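Local atomic coordinates of cephalosporin acylase (Bacillus halodurans, PDB entry 2NLZ), a protein that is probably an amidohydrolase of the gamma-glutamyltranspeptidase family, named a cephalosporin acylase, although its natural substrate and physiological role are not established. Residues Ala303-Phe308 / Gln344-Glu349; Gln478-Pro483 / Lys499-Leu504. The protein carries 1 engineered substitution. One frame throughout, in Å; residues are numbered along the deposited sequence.

Contact 1. Residues Ala303-Phe308 / Gln344-Glu349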
loop_
_atom_site.group_PDB
_atom_site.type_symbol
_atom_site.label_atom_id
_atom_site.label_comp_id
_atom_site.label_asym_id
_atom_site.label_seq_id
_atom_site.Cartn_x
_atom_site.Cartn_y
_atom_site.Cartn_z
ATOM N N ALA D 303 17.270 22.198 -7.324
ATOM C CA ALA D 303 17.983 22.408 -8.592
ATOM C C ALA D 303 17.027 22.808 -9.704
ATOM O O ALA D 303 17.276 23.759 -10.455
ATOM C CB ALA D 303 18.761 21.153 -8.990
ATOM N N MET D 304 15.921 22.081 -9.792
ATOM C CA MET D 304 14.898 22.378 -10.779
ATOM C C MET D 304 14.423 23.807 -10.613
ATOM O O MET D 304 14.336 24.545 -11.591
ATOM C CB MET D 304 13.725 21.394 -10.673
ATOM C CG MET D 304 12.597 21.620 -11.685
ATOM S SD MET D 304 13.162 21.937 -13.374
ATOM C CE MET D 304 13.900 20.365 -13.808
ATOM N N LYS D 305 14.145 24.189 -9.372
ATOM C CA LYS D 305 13.647 25.520 -9.068
ATOM C C LYS D 305 14.560 26.607 -9.604
ATOM O O LYS D 305 14.094 27.497 -10.305
ATOM C CB LYS D 305 13.413 25.689 -7.566
ATOM C CG LYS D 305 12.036 25.230 -7.122
ATOM C CD LYS D 305 12.020 24.825 -5.662
ATOM C CE LYS D 305 12.070 26.026 -4.735
ATOM N NZ LYS D 305 12.234 25.604 -3.313
ATOM N N LEU D 306 15.853 26.513 -9.309
ATOM C CA LEU D 306 16.801 27.544 -9.738
ATOM C C LEU D 306 16.886 27.659 -11.257
ATOM O O LEU D 306 16.862 28.759 -11.808
ATOM C CB LEU D 306 18.183 27.287 -9.143
ATOM C CG LEU D 306 18.236 27.270 -7.609
ATOM C CD1 LEU D 306 19.415 26.433 -7.107
ATOM C CD2 LEU D 306 18.252 28.697 -7.029
ATOM N N ALA D 307 16.950 26.506 -11.914
ATOM C CA ALA D 307 17.020 26.426 -13.359
ATOM C C ALA D 307 15.771 26.975 -14.045
ATOM O O ALA D 307 15.861 27.592 -15.112
ATOM C CB ALA D 307 17.257 24.981 -13.779
ATOM N N PHE D 308 14.610 26.747 -13.440
ATOM C CA PHE D 308 13.358 27.106 -14.086
ATOM C C PHE D 308 13.148 28.617 -14.119
ATOM O O PHE D 308 12.627 29.154 -15.103
ATOM C CB PHE D 308 12.168 26.404 -13.428
ATOM C CG PHE D 308 11.151 25.885 -14.408
ATOM C CD1 PHE D 308 10.599 26.714 -15.374
ATOM C CD2 PHE D 308 10.737 24.559 -14.355
ATOM C CE1 PHE D 308 9.656 26.232 -16.288
ATOM C CE2 PHE D 308 9.788 24.061 -15.262
ATOM C CZ PHE D 308 9.254 24.903 -16.233
ATOM N N GLN D 344 17.324 24.353 4.000
ATOM C CA GLN D 344 15.963 24.862 3.965
ATOM C C GLN D 344 15.536 25.142 2.533
ATOM O O GLN D 344 16.366 25.448 1.686
ATOM C CB GLN D 344 15.837 26.129 4.816
ATOM C CG GLN D 344 15.663 25.870 6.313
ATOM C CD GLN D 344 14.343 25.186 6.655
ATOM O OE1 GLN D 344 13.261 25.680 6.323
ATOM N NE2 GLN D 344 14.429 24.044 7.330
ATOM N N ALA D 345 14.236 25.038 2.275
ATOM C CA ALA D 345 13.686 25.234 0.942
ATOM C C ALA D 345 13.763 26.690 0.529
ATOM O O ALA D 345 13.130 27.546 1.135
ATOM C CB ALA D 345 12.257 24.749 0.888
ATOM N N LEU D 346 14.540 26.958 -0.514
ATOM C CA LEU D 346 14.787 28.323 -0.979
ATOM C C LEU D 346 13.606 28.930 -1.737
ATOM O O LEU D 346 12.762 28.213 -2.263
ATOM C CB LEU D 346 16.056 28.365 -1.844
ATOM C CG LEU D 346 16.170 27.422 -3.054
ATOM C CD1 LEU D 346 15.679 28.057 -4.340
ATOM C CD2 LEU D 346 17.590 26.910 -3.229
ATOM N N THR D 347 13.551 30.258 -1.774
ATOM C CA THR D 347 12.645 30.978 -2.662
ATOM C C THR D 347 13.459 31.253 -3.925
ATOM O O THR D 347 14.519 31.874 -3.846
ATOM C CB THR D 347 12.147 32.297 -2.017
ATOM O OG1 THR D 347 11.667 32.030 -0.694
ATOM C CG2 THR D 347 11.023 32.929 -2.832
ATOM N N PRO D 348 12.982 30.779 -5.092
ATOM C CA PRO D 348 13.828 30.757 -6.285
ATOM C C PRO D 348 13.903 32.086 -7.044
ATOM O O PRO D 348 12.874 32.687 -7.349
ATOM C CB PRO D 348 13.180 29.669 -7.143
ATOM C CG PRO D 348 11.748 29.685 -6.759
ATOM C CD PRO D 348 11.634 30.248 -5.367
ATOM N N GLU D 349 15.125 32.532 -7.336
ATOM C CA GLU D 349 15.371 33.781 -8.062
ATOM C C GLU D 349 16.322 33.537 -9.240
ATOM O O GLU D 349 17.139 32.620 -9.185
ATOM C CB GLU D 349 15.959 34.845 -7.123
ATOM C CG GLU D 349 15.042 35.308 -5.982
ATOM C CD GLU D 349 13.848 36.137 -6.444
ATOM O OE1 GLU D 349 13.889 36.728 -7.543
ATOM O OE2 GLU D 349 12.857 36.205 -5.691
#

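Contact 2. Residues Gln478-Pro483 / Lys499-Leu504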
loop_
_atom_site.group_PDB
_atom_site.type_symbol
_atom_site.label_atom_id
_atom_site.label_comp_id
_atom_site.label_asym_id
_atom_site.label_seq_id
_atom_site.Cartn_x
_atom_site.Cartn_y
_atom_site.Cartn_z
ATOM N N GLN D 478 6.020 26.205 -3.426
ATOM C CA GLN D 478 4.927 25.292 -3.775
ATOM C C GLN D 478 5.352 24.128 -4.671
ATOM O O GLN D 478 5.822 24.333 -5.789
ATOM C CB GLN D 478 3.809 26.075 -4.464
ATOM C CG GLN D 478 2.845 26.771 -3.519
ATOM C CD GLN D 478 1.755 25.843 -3.004
ATOM O OE1 GLN D 478 1.351 25.935 -1.845
ATOM N NE2 GLN D 478 1.276 24.942 -3.867
ATOM N N VAL D 479 5.175 22.904 -4.179
ATOM C CA VAL D 479 5.472 21.696 -4.951
ATOM C C VAL D 479 4.305 20.731 -4.830
ATOM O O VAL D 479 3.961 20.311 -3.723
ATOM C CB VAL D 479 6.732 20.965 -4.439
ATOM C CG1 VAL D 479 6.955 19.706 -5.220
ATOM C CG2 VAL D 479 7.944 21.845 -4.527
ATOM N N GLN D 480 3.700 20.388 -5.963
ATOM C CA GLN D 480 2.658 19.367 -6.020
ATOM C C GLN D 480 3.266 17.975 -6.124
ATOM O O GLN D 480 4.233 17.784 -6.872
ATOM C CB GLN D 480 1.775 19.604 -7.232
ATOM C CG GLN D 480 1.206 21.009 -7.292
ATOM C CD GLN D 480 0.200 21.198 -8.407
ATOM O OE1 GLN D 480 -0.791 21.904 -8.245
ATOM N NE2 GLN D 480 0.452 20.575 -9.547
ATOM N N VAL D 481 2.718 17.010 -5.373
ATOM C CA VAL D 481 3.121 15.593 -5.513
ATOM C C VAL D 481 1.934 14.659 -5.770
ATOM O O VAL D 481 0.776 15.027 -5.545
ATOM C CB VAL D 481 3.950 15.069 -4.304
ATOM C CG1 VAL D 481 5.208 15.918 -4.097
ATOM C CG2 VAL D 481 3.095 14.996 -3.013
ATOM N N GLU D 482 2.234 13.452 -6.244
ATOM C CA GLU D 482 1.211 12.453 -6.565
ATOM C C GLU D 482 0.713 11.701 -5.340
ATOM O O GLU D 482 1.444 11.563 -4.359
ATOM C CB GLU D 482 1.767 11.456 -7.579
ATOM C CG GLU D 482 1.740 11.964 -9.006
ATOM C CD GLU D 482 2.037 10.888 -10.028
ATOM O OE1 GLU D 482 1.069 10.394 -10.662
ATOM O OE2 GLU D 482 3.229 10.542 -10.189
ATOM N N PRO D 483 -0.533 11.193 -5.394
ATOM C CA PRO D 483 -1.097 10.394 -4.298
ATOM C C PRO D 483 -0.182 9.247 -3.875
ATOM O O PRO D 483 -0.238 8.790 -2.730
ATOM C CB PRO D 483 -2.368 9.816 -4.916
ATOM C CG PRO D 483 -2.760 10.785 -5.941
ATOM C CD PRO D 483 -1.497 11.349 -6.499
ATOM N N LYS D 499 6.319 23.860 0.621
ATOM C CA LYS D 499 4.859 23.866 0.684
ATOM C C LYS D 499 4.327 22.753 -0.206
ATOM O O LYS D 499 3.947 22.986 -1.347
ATOM C CB LYS D 499 4.284 25.222 0.251
ATOM C CG LYS D 499 4.663 26.431 1.125
ATOM C CD LYS D 499 3.824 26.523 2.405
ATOM C CE LYS D 499 4.366 27.580 3.372
ATOM N NZ LYS D 499 5.607 27.147 4.088
ATOM N N ILE D 500 4.325 21.534 0.329
ATOM C CA ILE D 500 3.927 20.338 -0.416
ATOM C C ILE D 500 2.412 20.170 -0.413
ATOM O O ILE D 500 1.763 20.297 0.627
ATOM C CB ILE D 500 4.586 19.055 0.161
ATOM C CG1 ILE D 500 6.111 19.148 0.109
ATOM C CG2 ILE D 500 4.099 17.802 -0.571
ATOM C CD1 ILE D 500 6.700 18.916 -1.263
ATOM N N GLN D 501 1.868 19.905 -1.597
ATOM C CA GLN D 501 0.464 19.566 -1.766
ATOM C C GLN D 501 0.267 18.284 -2.586
ATOM O O GLN D 501 0.721 18.179 -3.736
ATOM C CB GLN D 501 -0.278 20.710 -2.442
ATOM C CG GLN D 501 -1.775 20.460 -2.544
ATOM C CD GLN D 501 -2.472 21.393 -3.518
ATOM O OE1 GLN D 501 -3.696 21.530 -3.481
ATOM N NE2 GLN D 501 -1.701 22.035 -4.396
ATOM N N VAL D 502 -0.420 17.312 -1.987
ATOM C CA VAL D 502 -0.818 16.103 -2.695
ATOM C C VAL D 502 -1.955 16.467 -3.643
ATOM O O VAL D 502 -2.969 17.023 -3.221
ATOM C CB VAL D 502 -1.265 14.988 -1.723
ATOM C CG1 VAL D 502 -1.717 13.765 -2.490
ATOM C CG2 VAL D 502 -0.134 14.617 -0.790
ATOM N N VAL D 503 -1.766 16.178 -4.932
ATOM C CA VAL D 503 -2.770 16.502 -5.957
ATOM C C VAL D 503 -3.425 15.256 -6.521
ATOM O O VAL D 503 -2.768 14.391 -7.110
ATOM C CB VAL D 503 -2.192 17.337 -7.105
ATOM C CG1 VAL D 503 -3.235 17.556 -8.155
ATOM C CG2 VAL D 503 -1.726 18.663 -6.594
ATOM N N LEU D 504 -4.739 15.195 -6.346
ATOM C CA LEU D 504 -5.528 14.017 -6.655
ATOM C C LEU D 504 -5.827 13.919 -8.139
ATOM O O LEU D 504 -6.132 12.837 -8.644
ATOM C CB LEU D 504 -6.829 14.080 -5.871
ATOM C CG LEU D 504 -7.419 12.805 -5.303
ATOM C CD1 LEU D 504 -6.355 11.893 -4.716
ATOM C CD2 LEU D 504 -8.376 13.232 -4.242
#

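Contact 1. Residues Ala303-Phe308 / Gln344-Glu349
A bend at CG-CD (chi3 74°) in an otherwise extended chain carries the ammonium group of Lys305 past the side chain of Leu346 to that residue's backbone oxygen, while Leu346 turns its own side chain back toward the helix with CG set between its backbone N and carbonyl carbon (chi1 54°). NZ of Lys305 lies 2.9 Å from O of Leu346, in the carbonyl plane and on a lone pair, with a C=O...N angle of 145°. The same nitrogen forms a salt bridge with Glu302, whose other carboxylate oxygen accepts the backbone N-H of Leu346, and so lysine and glutamate together hold one loop residue by both its polar backbone atoms. The contact docks the irregular loop between helix 331-338 and strand 359-365 onto helix 294-314, within the gamma-glutamyltranspeptidase fold. Lysine suits this buried site because its methylenes pack while its tip bonds: CB of Lys305 meets CB of Pro348 at 4.0 Å, and Trp473 touches both residues. A methionine in place of Lys305 would probably leave Glu302 without this countercharge and the Leu346 carbonyl without this donor. One helix position on, Leu306 crosses Leu346 at about a right angle, and its CD2 reaches CD1 of Leu346 at 3.8 Å, a branched apolar pair, with Ile341 also against Leu306.

Contact 2. Residues Gln478-Pro483 / Lys499-Leu504
Val481 packs against both Ile500 and Val502 on the apolar face of this strand pair. With CG1 of Val481 anti to the carbonyl carbon (chi1 -58°), its CG2 is left between the backbone N and the carbonyl carbon and lies 3.9 Å from CG2 of Ile500; it also touches CG2 of Val502. Farther back, the bent Ile500 chain brings CD1 to within 3.8 Å of CB of Val479. Beta-branched residues suit this face, as they fit an extended backbone and offer methyls to both neighbouring strands and helix: Trp471 lies against Val481, while Leu493 and Val494 of helix 487-495 cover Ile500. Strands 478-481 and 499-502, with that helix between them, form a beta-alpha-beta unit, and the two strands run parallel. Val479 and Val481 each use both N-H and C=O toward the second strand; the straightest of the four bonds runs from Val503 N to Val481 O, 2.9 Å with 172° at the hydrogen. At the C-terminal end, CD of Pro483 rests 3.4 Å from O of Val503, and the ring also touches Leu504, which packs on Ile500 of the second subunit. The other face is polar. CD of Gln480 lies 3.7 Å from CG2 of Val503, and its extended chain runs beside Gln501, their amide planes 64° apart. Long flexible amides probably suit this partly exposed face, since their methylenes can pack while the amide ends can reach toward solvent. At the outer edge Gln478 crosses Lys499, with OE1 of Gln478 3.7 Å from CB of Lys499.

In the fold
Both segments of contact 1 precede those of contact 2 in the sequence, and the two contacts lie on the same side of the chain's centre, their own centres about 17 Å apart. Their nearest atoms are about 5 Å apart, so they do not touch directly. Strand 471-473 bridges them: Trp473 packs against Lys305 and Pro348 of contact 1, while Gln472 is backbone-bonded to Gln480 of contact 2 and Trp471 reaches both Met304 and Val481. Lys477, just before strand 478-481, also touches Thr347. Contact 1 meets no other chain, whereas the end of contact 2 borders the second subunit, where Gln491 of that subunit bonds to Leu504 O. Both lie more than 20 Å from the chain's centre.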